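Local coordinates for transcriptional regulator (Thermus thermophilus, PDB 2H0A), which probably acts as a CcpA-like transcriptional repressor whose periplasmic-binding-protein-like fold would let an effector control its binding to DNA, at residues R103-Y108 with A139-A144; G114-I119 with A148-S153; N183-A188 with R211-D216; S227-P232 with P262-R267. All coordinates share one frame; numbering follows the deposited sequence.

Contact 1. Residues R103-Y108 with A139-A144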
loop_
_atom_site.group_PDB
_atom_site.type_symbol
_atom_site.label_atom_id
_atom_site.label_comp_id
_atom_site.label_asym_id
_atom_site.label_seq_id
_atom_site.Cartn_x
_atom_site.Cartn_y
_atom_site.Cartn_z
ATOM N N ARG A 103 0.423 -26.638 -2.960
ATOM C CA ARG A 103 0.739 -27.938 -3.534
ATOM C C ARG A 103 0.232 -27.999 -4.961
ATOM O O ARG A 103 0.902 -28.539 -5.836
ATOM C CB ARG A 103 0.109 -29.066 -2.714
ATOM C CG ARG A 103 0.667 -29.198 -1.314
ATOM C CD ARG A 103 0.432 -30.590 -0.765
ATOM N NE ARG A 103 -0.985 -30.881 -0.585
ATOM C CZ ARG A 103 -1.693 -30.544 0.490
ATOM N NH1 ARG A 103 -1.115 -29.898 1.496
ATOM N NH2 ARG A 103 -2.979 -30.861 0.563
ATOM N N LEU A 104 -0.952 -27.450 -5.198
ATOM C CA LEU A 104 -1.491 -27.448 -6.548
ATOM C C LEU A 104 -0.502 -26.697 -7.441
ATOM O O LEU A 104 -0.276 -27.072 -8.593
ATOM C CB LEU A 104 -2.867 -26.778 -6.575
ATOM C CG LEU A 104 -3.997 -27.471 -5.798
ATOM C CD1 LEU A 104 -5.249 -26.599 -5.796
ATOM C CD2 LEU A 104 -4.287 -28.818 -6.417
ATOM N N ALA A 105 0.107 -25.654 -6.887
ATOM C CA ALA A 105 1.086 -24.848 -7.607
ATOM C C ALA A 105 2.391 -25.609 -7.846
ATOM O O ALA A 105 2.918 -25.627 -8.960
ATOM C CB ALA A 105 1.375 -23.569 -6.833
ATOM N N GLY A 106 2.915 -26.223 -6.791
ATOM C CA GLY A 106 4.156 -26.969 -6.913
ATOM C C GLY A 106 4.066 -28.126 -7.896
ATOM O O GLY A 106 4.882 -28.235 -8.821
ATOM N N ALA A 107 3.075 -28.992 -7.692
ATOM C CA ALA A 107 2.859 -30.147 -8.551
ATOM C C ALA A 107 2.603 -29.726 -9.984
ATOM O O ALA A 107 2.887 -30.471 -10.914
ATOM C CB ALA A 107 1.686 -30.964 -8.041
ATOM N N TYR A 108 2.066 -28.525 -10.164
ATOM C CA TYR A 108 1.766 -28.038 -11.498
ATOM C C TYR A 108 3.004 -27.536 -12.225
ATOM O O TYR A 108 3.270 -27.939 -13.360
ATOM C CB TYR A 108 0.723 -26.919 -11.439
ATOM C CG TYR A 108 0.388 -26.358 -12.802
ATOM C CD1 TYR A 108 -0.233 -27.153 -13.765
ATOM C CD2 TYR A 108 0.690 -25.032 -13.136
ATOM C CE1 TYR A 108 -0.550 -26.650 -15.025
ATOM C CE2 TYR A 108 0.377 -24.510 -14.394
ATOM C CZ TYR A 108 -0.245 -25.330 -15.336
ATOM O OH TYR A 108 -0.564 -24.851 -16.584
ATOM N N ALA A 139 4.798 -23.826 2.265
ATOM C CA ALA A 139 5.053 -25.158 2.811
ATOM C C ALA A 139 4.529 -26.249 1.888
ATOM O O ALA A 139 5.196 -27.264 1.678
ATOM C CB ALA A 139 4.421 -25.293 4.174
ATOM N N GLY A 140 3.336 -26.035 1.336
ATOM C CA GLY A 140 2.754 -27.010 0.429
ATOM C C GLY A 140 3.502 -27.001 -0.886
ATOM O O GLY A 140 3.640 -28.026 -1.556
ATOM N N PHE A 141 3.986 -25.822 -1.255
ATOM C CA PHE A 141 4.738 -25.661 -2.484
ATOM C C PHE A 141 5.968 -26.543 -2.412
ATOM O O PHE A 141 6.264 -27.288 -3.341
ATOM C CB PHE A 141 5.166 -24.205 -2.660
ATOM C CG PHE A 141 5.814 -23.920 -3.990
ATOM C CD1 PHE A 141 5.095 -24.052 -5.176
ATOM C CD2 PHE A 141 7.140 -23.505 -4.059
ATOM C CE1 PHE A 141 5.691 -23.769 -6.415
ATOM C CE2 PHE A 141 7.739 -23.220 -5.294
ATOM C CZ PHE A 141 7.013 -23.351 -6.471
ATOM N N GLN A 142 6.676 -26.464 -1.295
ATOM C CA GLN A 142 7.878 -27.255 -1.113
ATOM C C GLN A 142 7.593 -28.752 -1.036
ATOM O O GLN A 142 8.356 -29.561 -1.558
ATOM C CB GLN A 142 8.613 -26.807 0.148
ATOM C CG GLN A 142 8.929 -25.330 0.173
ATOM C CD GLN A 142 9.920 -24.983 1.252
ATOM O OE1 GLN A 142 11.089 -25.366 1.171
ATOM N NE2 GLN A 142 9.463 -24.265 2.281
ATOM N N GLU A 143 6.499 -29.119 -0.380
ATOM C CA GLU A 143 6.144 -30.521 -0.252
ATOM C C GLU A 143 5.829 -31.127 -1.613
ATOM O O GLU A 143 6.293 -32.217 -1.927
ATOM C CB GLU A 143 4.945 -30.676 0.686
ATOM C CG GLU A 143 5.221 -30.242 2.127
ATOM C CD GLU A 143 5.994 -31.283 2.936
ATOM O OE1 GLU A 143 7.099 -31.695 2.505
ATOM O OE2 GLU A 143 5.493 -31.689 4.011
ATOM N N ALA A 144 5.050 -30.423 -2.426
ATOM C CA ALA A 144 4.697 -30.929 -3.742
ATOM C C ALA A 144 5.923 -31.043 -4.636
ATOM O O ALA A 144 6.087 -32.032 -5.349
ATOM C CB ALA A 144 3.653 -30.026 -4.392
#
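The ring of F141 lies against the backbone of helix 99-109 at the A105-G106 peptide. Its CE1 comes within 4.0 Å of A105 C, which meets the ring at its edge, near the plane, while G106 N approaches obliquely, 3.5 Å from F141 CD1. Beyond this helix pair the ring is stacked with F185 and meets F152 edge to face, so an aromatic residue suits the place. With CG anti to the backbone N (chi1 -173°), the ring swings toward the other helix although the F141 CB bond points away from it. Replacing F141 with an alanine would take away the ring and would probably open a gap beneath the A105-G106 peptide, leaving F185 and F152 without their aromatic partner.

Small residues let the axes close to 7.0 Å. A144 CB is the bump: it fits among R103 O at 3.4 Å, A107 N at 3.5 Å and G106 CA at 4.0 Å. Glycine suits position 106, since a CB there would point at F141 O and A144 CB. Glycine suits 140 in the same way, since R103 CG lies over that turn, 3.5 Å from G140 CA. The R103 CA also makes a CA-H...O contact with G140 O. No hydrogen bond joins the segments, which are held by shape.

The two helical segments run roughly parallel, crossing at -33°. Helix 99-109 rests A105 on L213 of strand 210-215 and on I229 of strand 227-230, while helix 133-147 sets F141 on I116 and A118 of strand 116-121, both helices thus packing on the same sheet.

Contact 2. Residues G114-I119 with A148-S153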
loop_
_atom_site.group_PDB
_atom_site.type_symbol
_atom_site.label_atom_id
_atom_site.label_comp_id
_atom_site.label_asym_id
_atom_site.label_seq_id
_atom_site.Cartn_x
_atom_site.Cartn_y
_atom_site.Cartn_z
ATOM N N GLY A 114 13.077 -25.924 -17.210
ATOM C CA GLY A 114 13.659 -24.744 -16.598
ATOM C C GLY A 114 13.427 -24.680 -15.100
ATOM O O GLY A 114 12.404 -25.170 -14.618
ATOM N N PRO A 115 14.354 -24.069 -14.335
ATOM C CA PRO A 115 14.287 -23.923 -12.876
ATOM C C PRO A 115 13.038 -23.208 -12.371
ATOM O O PRO A 115 12.549 -22.263 -12.981
ATOM C CB PRO A 115 15.557 -23.152 -12.552
ATOM C CG PRO A 115 15.730 -22.307 -13.772
ATOM C CD PRO A 115 15.482 -23.291 -14.872
ATOM N N ILE A 116 12.538 -23.666 -11.238
ATOM C CA ILE A 116 11.345 -23.105 -10.637
ATOM C C ILE A 116 11.693 -22.131 -9.506
ATOM O O ILE A 116 12.423 -22.479 -8.567
ATOM C CB ILE A 116 10.465 -24.230 -10.088
ATOM C CG1 ILE A 116 10.096 -25.185 -11.229
ATOM C CG2 ILE A 116 9.242 -23.643 -9.410
ATOM C CD1 ILE A 116 9.513 -26.509 -10.775
ATOM N N PHE A 117 11.176 -20.908 -9.612
ATOM C CA PHE A 117 11.412 -19.876 -8.612
ATOM C C PHE A 117 10.090 -19.536 -7.951
ATOM O O PHE A 117 9.021 -19.817 -8.492
ATOM C CB PHE A 117 11.974 -18.597 -9.244
ATOM C CG PHE A 117 13.297 -18.774 -9.925
ATOM C CD1 PHE A 117 13.364 -19.215 -11.237
ATOM C CD2 PHE A 117 14.481 -18.492 -9.250
ATOM C CE1 PHE A 117 14.579 -19.369 -11.874
ATOM C CE2 PHE A 117 15.707 -18.643 -9.877
ATOM C CZ PHE A 117 15.755 -19.085 -11.197
ATOM N N ALA A 118 10.172 -18.914 -6.784
ATOM C CA ALA A 118 8.986 -18.529 -6.047
ATOM C C ALA A 118 9.154 -17.143 -5.433
ATOM O O ALA A 118 10.270 -16.719 -5.098
ATOM C CB ALA A 118 8.699 -19.552 -4.959
ATOM N N ILE A 119 8.035 -16.438 -5.302
ATOM C CA ILE A 119 8.033 -15.109 -4.717
ATOM C C ILE A 119 7.207 -15.180 -3.437
ATOM O O ILE A 119 6.064 -15.642 -3.447
ATOM C CB ILE A 119 7.419 -14.054 -5.682
ATOM C CG1 ILE A 119 8.138 -14.099 -7.033
ATOM C CG2 ILE A 119 7.559 -12.655 -5.089
ATOM C CD1 ILE A 119 7.637 -13.099 -8.033
ATOM N N ALA A 148 7.751 -34.464 -6.262
ATOM C CA ALA A 148 7.809 -34.580 -7.713
ATOM C C ALA A 148 9.236 -34.744 -8.235
ATOM O O ALA A 148 9.457 -34.784 -9.448
ATOM C CB ALA A 148 7.153 -33.371 -8.350
ATOM N N GLY A 149 10.197 -34.835 -7.318
ATOM C CA GLY A 149 11.589 -34.998 -7.705
ATOM C C GLY A 149 12.358 -33.716 -7.990
ATOM O O GLY A 149 13.560 -33.753 -8.278
ATOM N N ARG A 150 11.674 -32.577 -7.908
ATOM C CA ARG A 150 12.297 -31.286 -8.170
ATOM C C ARG A 150 12.229 -30.387 -6.942
ATOM O O ARG A 150 11.636 -29.310 -6.990
ATOM C CB ARG A 150 11.597 -30.604 -9.339
ATOM C CG ARG A 150 11.363 -31.527 -10.526
ATOM C CD ARG A 150 10.655 -30.806 -11.668
ATOM N NE ARG A 150 11.425 -29.662 -12.156
ATOM C CZ ARG A 150 11.058 -28.904 -13.181
ATOM N NH1 ARG A 150 9.930 -29.165 -13.827
ATOM N NH2 ARG A 150 11.825 -27.900 -13.577
ATOM N N PRO A 151 12.845 -30.816 -5.828
ATOM C CA PRO A 151 12.846 -30.041 -4.586
ATOM C C PRO A 151 13.292 -28.589 -4.748
ATOM O O PRO A 151 14.190 -28.279 -5.535
ATOM C CB PRO A 151 13.767 -30.847 -3.672
ATOM C CG PRO A 151 14.682 -31.523 -4.625
ATOM C CD PRO A 151 13.749 -31.971 -5.720
ATOM N N PHE A 152 12.642 -27.711 -3.987
ATOM C CA PHE A 152 12.906 -26.276 -4.004
ATOM C C PHE A 152 14.110 -25.916 -3.129
ATOM O O PHE A 152 14.555 -26.709 -2.301
ATOM C CB PHE A 152 11.662 -25.521 -3.504
ATOM C CG PHE A 152 11.658 -24.052 -3.833
ATOM C CD1 PHE A 152 11.483 -23.618 -5.146
ATOM C CD2 PHE A 152 11.822 -23.102 -2.832
ATOM C CE1 PHE A 152 11.471 -22.257 -5.455
ATOM C CE2 PHE A 152 11.812 -21.738 -3.132
ATOM C CZ PHE A 152 11.635 -21.316 -4.444
ATOM N N SER A 153 14.626 -24.710 -3.320
ATOM C CA SER A 153 15.761 -24.235 -2.553
ATOM C C SER A 153 15.600 -22.746 -2.297
ATOM O O SER A 153 15.063 -22.023 -3.126
ATOM C CB SER A 153 17.060 -24.494 -3.317
ATOM O OG SER A 153 18.171 -23.986 -2.597
#
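I116 CD1 sits over the centre of the R150 guanidinium, 3.7 Å above its plane, and the two side chains cross at about a right angle. A branched aliphatic residue suits this spot, offering a methyl group to a flat, delocalised cation. At the edge of the same group, R150 NH2 gives G114 O a weak hydrogen bond of 3.0 Å, bent to 120° at the hydrogen. The bend in the arginine chain at chi3 (60°) turns the guanidinium toward this carbonyl. Further along the strand, F152 points its rim at the backbone: CE1 comes 3.3 Å from I116 O, and CZ packs 3.5 Å from A118 CB; a small residue suits this place, with the ring so near.

Further out, stronger partners fix the arginine, whose NH1 is hydrogen-bonded to F112 O and A110 O, so that it ties together the turn leading into the strand. I116 O has a weak bond from R156 NH1 as well. G149 ends helix 133-147 in a Schellman motif; its positive phi of 86° suits glycine and redirects the chain toward R150 and F152. I116 and A118 turn to this side of the strand, F117 and I119 to the other.

Strand 116-121, helix 133-147 and strand 157-160 make a beta-alpha-beta crossover between parallel neighbours, and here the loop leaving its helix folds back on its first strand, at the margin of the alpha/beta lobe.

Contact 3. Residues N183-A188 with R211-D216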
loop_
_atom_site.group_PDB
_atom_site.type_symbol
_atom_site.label_atom_id
_atom_site.label_comp_id
_atom_site.label_asym_id
_atom_site.label_seq_id
_atom_site.Cartn_x
_atom_site.Cartn_y
_atom_site.Cartn_z
ATOM N N ASN A 183 10.329 -20.908 -14.585
ATOM C CA ASN A 183 9.021 -20.865 -13.977
ATOM C C ASN A 183 9.026 -20.046 -12.716
ATOM O O ASN A 183 9.960 -20.123 -11.921
ATOM C CB ASN A 183 8.575 -22.286 -13.682
ATOM C CG ASN A 183 8.699 -23.175 -14.891
ATOM O OD1 ASN A 183 7.988 -22.991 -15.879
ATOM N ND2 ASN A 183 9.619 -24.132 -14.834
ATOM N N VAL A 184 7.961 -19.269 -12.545
ATOM C CA VAL A 184 7.809 -18.403 -11.389
ATOM C C VAL A 184 6.459 -18.574 -10.695
ATOM O O VAL A 184 5.409 -18.571 -11.337
ATOM C CB VAL A 184 7.947 -16.908 -11.789
ATOM C CG1 VAL A 184 7.755 -16.020 -10.558
ATOM C CG2 VAL A 184 9.303 -16.652 -12.440
ATOM N N PHE A 185 6.504 -18.740 -9.378
ATOM C CA PHE A 185 5.295 -18.840 -8.583
ATOM C C PHE A 185 5.234 -17.498 -7.860
ATOM O O PHE A 185 5.898 -17.304 -6.846
ATOM C CB PHE A 185 5.379 -19.983 -7.564
ATOM C CG PHE A 185 4.172 -20.082 -6.667
ATOM C CD1 PHE A 185 2.906 -19.719 -7.135
ATOM C CD2 PHE A 185 4.289 -20.546 -5.370
ATOM C CE1 PHE A 185 1.775 -19.815 -6.326
ATOM C CE2 PHE A 185 3.163 -20.651 -4.543
ATOM C CZ PHE A 185 1.903 -20.282 -5.026
ATOM N N ALA A 186 4.444 -16.573 -8.403
ATOM C CA ALA A 186 4.306 -15.233 -7.838
ATOM C C ALA A 186 3.851 -15.231 -6.399
ATOM O O ALA A 186 4.360 -14.460 -5.592
ATOM C CB ALA A 186 3.352 -14.406 -8.670
ATOM N N GLY A 187 2.892 -16.086 -6.068
ATOM C CA GLY A 187 2.408 -16.122 -4.700
ATOM C C GLY A 187 1.194 -15.241 -4.501
ATOM O O GLY A 187 0.429 -15.449 -3.568
ATOM N N ALA A 188 1.038 -14.247 -5.371
ATOM C CA ALA A 188 -0.095 -13.319 -5.346
ATOM C C ALA A 188 -0.280 -12.785 -6.767
ATOM O O ALA A 188 0.698 -12.560 -7.489
ATOM C CB ALA A 188 0.174 -12.178 -4.391
ATOM N N ARG A 211 7.097 -18.548 -17.157
ATOM C CA ARG A 211 5.731 -19.009 -17.096
ATOM C C ARG A 211 5.370 -18.445 -15.743
ATOM O O ARG A 211 6.131 -18.591 -14.794
ATOM C CB ARG A 211 5.694 -20.535 -17.103
ATOM C CG ARG A 211 6.237 -21.137 -18.376
ATOM C CD ARG A 211 6.045 -22.625 -18.376
ATOM N NE ARG A 211 5.640 -23.120 -19.689
ATOM C CZ ARG A 211 6.460 -23.661 -20.585
ATOM N NH1 ARG A 211 7.755 -23.790 -20.328
ATOM N NH2 ARG A 211 5.977 -24.083 -21.744
ATOM N N VAL A 212 4.240 -17.763 -15.656
ATOM C CA VAL A 212 3.853 -17.153 -14.400
ATOM C C VAL A 212 2.595 -17.766 -13.824
ATOM O O VAL A 212 1.590 -17.944 -14.513
ATOM C CB VAL A 212 3.662 -15.620 -14.558
ATOM C CG1 VAL A 212 3.430 -14.999 -13.204
ATOM C CG2 VAL A 212 4.896 -14.995 -15.195
ATOM N N LEU A 213 2.677 -18.094 -12.543
ATOM C CA LEU A 213 1.569 -18.683 -11.822
ATOM C C LEU A 213 1.307 -17.838 -10.591
ATOM O O LEU A 213 2.136 -17.788 -9.685
ATOM C CB LEU A 213 1.914 -20.108 -11.398
ATOM C CG LEU A 213 0.837 -20.860 -10.618
ATOM C CD1 LEU A 213 -0.436 -20.962 -11.446
ATOM C CD2 LEU A 213 1.346 -22.249 -10.270
ATOM N N GLY A 214 0.160 -17.166 -10.572
ATOM C CA GLY A 214 -0.201 -16.332 -9.439
ATOM C C GLY A 214 -1.034 -17.085 -8.412
ATOM O O GLY A 214 -1.213 -18.294 -8.505
ATOM N N PHE A 215 -1.537 -16.358 -7.422
ATOM C CA PHE A 215 -2.363 -16.916 -6.358
ATOM C C PHE A 215 -3.451 -15.855 -6.207
ATOM O O PHE A 215 -3.203 -14.693 -6.462
ATOM C CB PHE A 215 -1.503 -17.222 -5.136
ATOM C CG PHE A 215 -2.115 -18.207 -4.202
ATOM C CD1 PHE A 215 -3.223 -17.866 -3.433
ATOM C CD2 PHE A 215 -1.593 -19.495 -4.103
ATOM C CE1 PHE A 215 -3.803 -18.799 -2.572
ATOM C CE2 PHE A 215 -2.167 -20.438 -3.246
ATOM C CZ PHE A 215 -3.274 -20.088 -2.479
ATOM N N ASP A 216 -4.644 -16.281 -5.801
ATOM C CA ASP A 216 -5.817 -15.419 -5.608
ATOM C C ASP A 216 -6.912 -15.307 -6.667
ATOM O O ASP A 216 -7.943 -14.698 -6.432
ATOM C CB ASP A 216 -5.463 -13.926 -5.635
ATOM C CG ASP A 216 -4.956 -13.403 -4.294
ATOM O OD1 ASP A 216 -5.162 -14.044 -3.236
ATOM O OD2 ASP A 216 -4.355 -12.310 -4.294
#
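L213 O receives the shortest hydrogen bond between the strands, from A186 N at 2.9 Å. The donor stands 29° out of the carbonyl plane, consistent with the chain leaving the strand at A186. The same oxygen has F185 CD1 beside it at 3.3 Å and a CA-H...O contact from F185 CA, so that all three groups come to it from the neighbouring segment. Straighter bonds precede it: V184 N to R211 O (3.0 Å), then L213 N to V184 O (3.0 Å).

At the start of the pair N183 and R211 run side by side, with amide and guanidinium planes 34° apart. N183 OD1 rests against the aliphatic R211 CD at 3.2 Å, while hydrogen-bonding nitrogens of both have partners outside the pair: N183 ND2 bonds P113 O and R211 NE bonds T270 O.

At the other end F185 CZ meets F215 CD2 at 3.7 Å, rim against rim. With its CG anti to the backbone N (chi1 177°), the F185 ring extends along the strands past L213 toward F215. G187 takes a positive phi that suits glycine; its N lies over the F185 ring, offset toward the rim, and its O faces F215 CB.

F185 and L213 point to helix 99-109, whereas V212 on the opposite face packs on helix 189-200, for which A188 is the N-cap. Strand 182-185, that helix and strand 210-215 form a parallel beta-alpha-beta unit of the periplasmic-binding-protein fold; in relatives the C-terminal ends of such strands border the effector cleft.

Contact 4. Residues S227-P232 with P262-R267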
loop_
_atom_site.group_PDB
_atom_site.type_symbol
_atom_site.label_atom_id
_atom_site.label_comp_id
_atom_site.label_asym_id
_atom_site.label_seq_id
_atom_site.Cartn_x
_atom_site.Cartn_y
_atom_site.Cartn_z
ATOM N N SER A 227 -2.243 -17.423 -15.328
ATOM C CA SER A 227 -2.694 -18.680 -14.754
ATOM C C SER A 227 -2.581 -18.411 -13.268
ATOM O O SER A 227 -1.720 -17.644 -12.848
ATOM C CB SER A 227 -1.767 -19.843 -15.130
ATOM O OG SER A 227 -1.657 -19.993 -16.535
ATOM N N THR A 228 -3.425 -19.030 -12.459
ATOM C CA THR A 228 -3.337 -18.781 -11.032
ATOM C C THR A 228 -4.034 -19.850 -10.210
ATOM O O THR A 228 -4.744 -20.691 -10.745
ATOM C CB THR A 228 -3.936 -17.377 -10.693
ATOM O OG1 THR A 228 -3.859 -17.135 -9.284
ATOM C CG2 THR A 228 -5.390 -17.284 -11.133
ATOM N N ILE A 229 -3.782 -19.829 -8.909
ATOM C CA ILE A 229 -4.423 -20.736 -7.965
ATOM C C ILE A 229 -5.560 -19.849 -7.451
ATOM O O ILE A 229 -5.347 -18.971 -6.608
ATOM C CB ILE A 229 -3.485 -21.095 -6.774
ATOM C CG1 ILE A 229 -2.213 -21.764 -7.288
ATOM C CG2 ILE A 229 -4.211 -22.006 -5.791
ATOM C CD1 ILE A 229 -2.479 -23.060 -7.996
ATOM N N ALA A 230 -6.761 -20.077 -7.968
ATOM C CA ALA A 230 -7.918 -19.262 -7.603
ATOM C C ALA A 230 -8.604 -19.535 -6.268
ATOM O O ALA A 230 -8.902 -20.679 -5.931
ATOM C CB ALA A 230 -8.957 -19.315 -8.733
ATOM N N GLN A 231 -8.850 -18.456 -5.529
ATOM C CA GLN A 231 -9.541 -18.498 -4.249
ATOM C C GLN A 231 -10.982 -18.032 -4.470
ATOM O O GLN A 231 -11.217 -17.099 -5.227
ATOM C CB GLN A 231 -8.921 -17.534 -3.249
ATOM C CG GLN A 231 -7.518 -17.816 -2.802
ATOM C CD GLN A 231 -7.144 -16.931 -1.621
ATOM O OE1 GLN A 231 -7.658 -17.110 -0.514
ATOM N NE2 GLN A 231 -6.268 -15.960 -1.856
ATOM N N PRO A 232 -11.961 -18.688 -3.818
ATOM C CA PRO A 232 -13.382 -18.321 -3.946
ATOM C C PRO A 232 -13.700 -17.282 -2.880
ATOM O O PRO A 232 -14.513 -17.520 -1.987
ATOM C CB PRO A 232 -14.091 -19.642 -3.686
ATOM C CG PRO A 232 -13.189 -20.276 -2.627
ATOM C CD PRO A 232 -11.806 -19.997 -3.144
ATOM N N PRO A 262 -8.825 -24.007 -2.922
ATOM C CA PRO A 262 -8.419 -23.236 -4.094
ATOM C C PRO A 262 -8.326 -24.177 -5.292
ATOM O O PRO A 262 -8.240 -25.391 -5.124
ATOM C CB PRO A 262 -7.068 -22.684 -3.674
ATOM C CG PRO A 262 -6.508 -23.820 -2.879
ATOM C CD PRO A 262 -7.679 -24.250 -2.030
ATOM N N VAL A 263 -8.345 -23.629 -6.496
ATOM C CA VAL A 263 -8.278 -24.471 -7.677
ATOM C C VAL A 263 -7.398 -23.838 -8.741
ATOM O O VAL A 263 -7.400 -22.621 -8.919
ATOM C CB VAL A 263 -9.699 -24.715 -8.261
ATOM C CG1 VAL A 263 -10.301 -23.396 -8.726
ATOM C CG2 VAL A 263 -9.641 -25.709 -9.408
ATOM N N LEU A 264 -6.648 -24.670 -9.449
ATOM C CA LEU A 264 -5.768 -24.183 -10.499
ATOM C C LEU A 264 -6.582 -23.800 -11.719
ATOM O O LEU A 264 -7.473 -24.536 -12.140
ATOM C CB LEU A 264 -4.772 -25.271 -10.903
ATOM C CG LEU A 264 -3.482 -24.932 -11.670
ATOM C CD1 LEU A 264 -3.085 -26.142 -12.506
ATOM C CD2 LEU A 264 -3.661 -23.740 -12.572
ATOM N N VAL A 265 -6.281 -22.642 -12.284
ATOM C CA VAL A 265 -6.955 -22.201 -13.493
ATOM C C VAL A 265 -5.828 -21.873 -14.466
ATOM O O VAL A 265 -5.082 -20.925 -14.246
ATOM C CB VAL A 265 -7.830 -20.947 -13.242
ATOM C CG1 VAL A 265 -8.606 -20.582 -14.514
ATOM C CG2 VAL A 265 -8.784 -21.204 -12.078
ATOM N N GLU A 266 -5.692 -22.675 -15.519
ATOM C CA GLU A 266 -4.636 -22.486 -16.510
ATOM C C GLU A 266 -4.942 -21.447 -17.580
ATOM O O GLU A 266 -6.002 -21.471 -18.201
ATOM C CB GLU A 266 -4.327 -23.805 -17.210
ATOM C CG GLU A 266 -3.821 -24.905 -16.303
ATOM C CD GLU A 266 -3.621 -26.205 -17.056
ATOM O OE1 GLU A 266 -3.004 -26.164 -18.146
ATOM O OE2 GLU A 266 -4.072 -27.263 -16.560
ATOM N N ARG A 267 -3.996 -20.542 -17.805
ATOM C CA ARG A 267 -4.151 -19.516 -18.811
ATOM C C ARG A 267 -2.851 -19.403 -19.605
ATOM O O ARG A 267 -1.978 -20.257 -19.475
ATOM C CB ARG A 267 -4.544 -18.198 -18.150
ATOM C CG ARG A 267 -5.893 -18.288 -17.433
ATOM C CD ARG A 267 -6.510 -16.911 -17.234
ATOM N NE ARG A 267 -7.892 -16.955 -16.745
ATOM C CZ ARG A 267 -8.241 -16.849 -15.466
ATOM N NH1 ARG A 267 -7.309 -16.697 -14.534
ATOM N NH2 ARG A 267 -9.522 -16.867 -15.116
#
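A230 CB is a small bump set between two valines, 3.8 Å from V265 CG2 and 4.3 Å from V263 CG1; alanine suits this spot because the valines bring the bulk. On the opposite face I229 fills the hollow beside P262 and L264. Its CG2 lies alongside the proline ring, 3.6 Å from P262 CB, and its CD1 reaches L264 CG at 4.2 Å. T228 CG2 approaches the edge of the R267 guanidinium, 3.9 Å from NH1, while V265 CG1 lies over a face of that group; NH1 itself is held by L226 O, and T228 OG1 bonds D189 OD1.

The ladder has four backbone bonds, T228 with V265 and A230 with V263 each exchanging two. With OG beside its own backbone N (chi1 -58°), S227 adds a fifth: R267 N donates to S227 OG at 2.7 Å and 158°. Exchanging S227 for a valine would remove that oxygen and is likely to leave R267 N without its acceptor, letting this end fray.

Residues 263-265 run antiparallel to 227-230, at 161°, and strand 257-265 is parallel to 92-96: an antiparallel ladder of alternating hydrogen-bonded and non-hydrogen-bonded pairs in an otherwise parallel sheet.

In the fold
Along the chain, contacts 1 and 2 interleave their segments, then contact 3 follows and contact 4 closes the series. Contacts 2, 3 and 4 all reach one mixed sheet, contact 2 through strand 116-121, and its order 116-121, 182-185, 210-215, 227-230, 257-265 leads from one to the next; contact 1 is the helix pair laid over it. Centres of contacts 1 and 2 are about 9 Å apart and those of 3 and 4 about 10 Å, whereas 2 and 4 lie about 19 Å apart without touching. Contact 1 touches all three others, so its helices bridge strands that are not neighbours, making one alpha/beta lobe of the kind that in LacI-type regulators closes over an effector.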